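Local coordinates for iron-containing superoxide dismutase B2 (Trypanosoma brucei, PDB 3ESF), which probably protects the parasite from superoxide by dismutating it to hydrogen peroxide and molecular oxygen at an iron centre, at residues D13-K18 / E81-N86. The protein carries 1 engineered substitution. Sequence-based numbering, arbitrary orientation.
Sequences DGLAAK and ESMSPN
Leu15 reaches from a type I beta turn, Asp13 to Ala16, against the chain at Met83-Pro85, joining two loops of the iron/manganese superoxide dismutase fold: the one before helix 22-45 and the one that leaves helix 64-81 for helix 93-103. The tight part is the forked tip of Leu15. CG stands anti to the carbonyl carbon (chi1 -58°), which carries the fork to the other loop; there the two methyls have different partners. CD1 lies 3.7 Å from Met83 CE and nearly as close to Met83 CB, and the two side chains cross at about a right angle; the bend at chi3 (-64°) turns the thioether chain so that its methyl stays beside the leucine. CD2 rests on the Ser84-Pro85 peptide, 3.6 Å from Pro85 N, with the ring carbon CD close by. Trp10 adds to this apolar cluster, touching both Leu15 and Pro85, while its NE1 is hydrogen-bonded to Met83 O; Phe182 and Val185 of helix 175-185 touch Met83, whose side chain is about 7 Å from that of the iron ligand His28. The partly exposed side has fewer contacts, carbonyl oxygens against CH groups, and no hydrogen bond crosses between the two segments. Gly14 O meets Pro85 CB at 3.3 Å, and Lys18 runs past Pro85 O with CD and CE, CD at 3.3 Å from that oxygen, before NZ makes a hydrogen bond to Asn184 O. Beyond, an ST turn shapes the exposed end: Asn86 N donates to Ser84 OG over 2.9 Å.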
loop_
_atom_site.group_PDB
_atom_site.type_symbol
_atom_site.label_atom_id
_atom_site.label_comp_id
_atom_site.label_asym_id
_atom_site.label_seq_id
_atom_site.Cartn_x
_atom_site.Cartn_y
_atom_site.Cartn_z
ATOM N N ASP A 13 -5.978 23.792 1.685
ATOM C CA ASP A 13 -7.378 23.646 2.124
ATOM C C ASP A 13 -8.367 23.649 0.968
ATOM O O ASP A 13 -9.564 23.715 1.194
ATOM C CB ASP A 13 -7.746 24.752 3.116
ATOM C CG ASP A 13 -7.764 26.142 2.477
ATOM O OD1 ASP A 13 -7.403 26.295 1.281
ATOM O OD2 ASP A 13 -8.126 27.097 3.188
ATOM N N GLY A 14 -7.869 23.568 -0.260
ATOM C CA GLY A 14 -8.689 23.756 -1.460
ATOM C C GLY A 14 -9.831 22.778 -1.662
ATOM O O GLY A 14 -10.869 23.128 -2.245
ATOM N N LEU A 15 -9.656 21.553 -1.157
ATOM C CA LEU A 15 -10.666 20.506 -1.332
ATOM C C LEU A 15 -11.441 20.198 -0.034
ATOM O O LEU A 15 -12.271 19.266 -0.012
ATOM C CB LEU A 15 -10.032 19.217 -1.912
ATOM C CG LEU A 15 -9.281 19.292 -3.259
ATOM C CD1 LEU A 15 -8.986 17.942 -3.830
ATOM C CD2 LEU A 15 -10.059 20.075 -4.275
ATOM N N ALA A 16 -11.169 20.964 1.029
ATOM C CA ALA A 16 -11.812 20.754 2.332
ATOM C C ALA A 16 -13.358 20.812 2.258
ATOM O O ALA A 16 -14.039 19.960 2.832
ATOM C CB ALA A 16 -11.280 21.708 3.363
ATOM N N ALA A 17 -13.887 21.786 1.523
ATOM C CA ALA A 17 -15.336 21.937 1.291
ATOM C C ALA A 17 -15.981 20.755 0.552
ATOM O O ALA A 17 -17.185 20.594 0.591
ATOM C CB ALA A 17 -15.572 23.187 0.512
ATOM N N LYS A 18 -15.175 19.966 -0.159
ATOM C CA LYS A 18 -15.670 18.812 -0.931
ATOM C C LYS A 18 -15.184 17.434 -0.462
ATOM O O LYS A 18 -15.380 16.421 -1.137
ATOM C CB LYS A 18 -15.408 18.983 -2.430
ATOM C CG LYS A 18 -16.670 19.419 -3.207
ATOM C CD LYS A 18 -16.337 20.244 -4.428
ATOM C CE LYS A 18 -17.595 20.619 -5.222
ATOM N NZ LYS A 18 -17.989 19.428 -6.043
ATOM N N GLU A 81 -3.841 17.720 -10.209
ATOM C CA GLU A 81 -4.492 18.334 -11.364
ATOM C C GLU A 81 -5.805 17.658 -11.779
ATOM O O GLU A 81 -6.666 18.289 -12.386
ATOM C CB GLU A 81 -3.529 18.413 -12.554
ATOM C CG GLU A 81 -2.438 19.478 -12.390
ATOM C CD GLU A 81 -2.987 20.906 -12.324
ATOM O OE1 GLU A 81 -4.204 21.112 -12.522
ATOM O OE2 GLU A 81 -2.183 21.845 -12.083
ATOM N N SER A 82 -5.952 16.383 -11.419
ATOM C CA SER A 82 -7.153 15.581 -11.695
ATOM C C SER A 82 -8.317 15.916 -10.750
ATOM O O SER A 82 -9.418 15.343 -10.867
ATOM C CB SER A 82 -6.822 14.080 -11.602
ATOM O OG SER A 82 -5.911 13.677 -12.628
ATOM N N MET A 83 -8.072 16.854 -9.829
ATOM C CA MET A 83 -9.078 17.288 -8.856
ATOM C C MET A 83 -9.176 18.797 -8.810
ATOM O O MET A 83 -8.219 19.505 -9.173
ATOM C CB MET A 83 -8.766 16.715 -7.471
ATOM C CG MET A 83 -8.554 15.188 -7.458
ATOM S SD MET A 83 -8.330 14.564 -5.788
ATOM C CE MET A 83 -6.786 15.384 -5.277
ATOM N N SER A 84 -10.345 19.296 -8.397
ATOM C CA SER A 84 -10.597 20.727 -8.332
ATOM C C SER A 84 -11.708 21.013 -7.334
ATOM O O SER A 84 -12.618 20.190 -7.166
ATOM C CB SER A 84 -10.968 21.262 -9.720
ATOM O OG SER A 84 -11.508 22.559 -9.638
ATOM N N PRO A 85 -11.643 22.176 -6.659
ATOM C CA PRO A 85 -12.777 22.561 -5.812
ATOM C C PRO A 85 -14.045 22.801 -6.643
ATOM O O PRO A 85 -15.155 22.777 -6.094
ATOM C CB PRO A 85 -12.302 23.848 -5.131
ATOM C CG PRO A 85 -11.183 24.359 -5.992
ATOM C CD PRO A 85 -10.550 23.165 -6.622
ATOM N N ASN A 86 -13.869 23.013 -7.948
ATOM C CA ASN A 86 -14.979 23.174 -8.868
ATOM C C ASN A 86 -15.215 21.978 -9.796
ATOM O O ASN A 86 -15.861 22.100 -10.852
ATOM C CB ASN A 86 -14.802 24.482 -9.624
ATOM C CG ASN A 86 -14.838 25.694 -8.679
ATOM O OD1 ASN A 86 -15.889 26.037 -8.145
ATOM N ND2 ASN A 86 -13.692 26.300 -8.442
#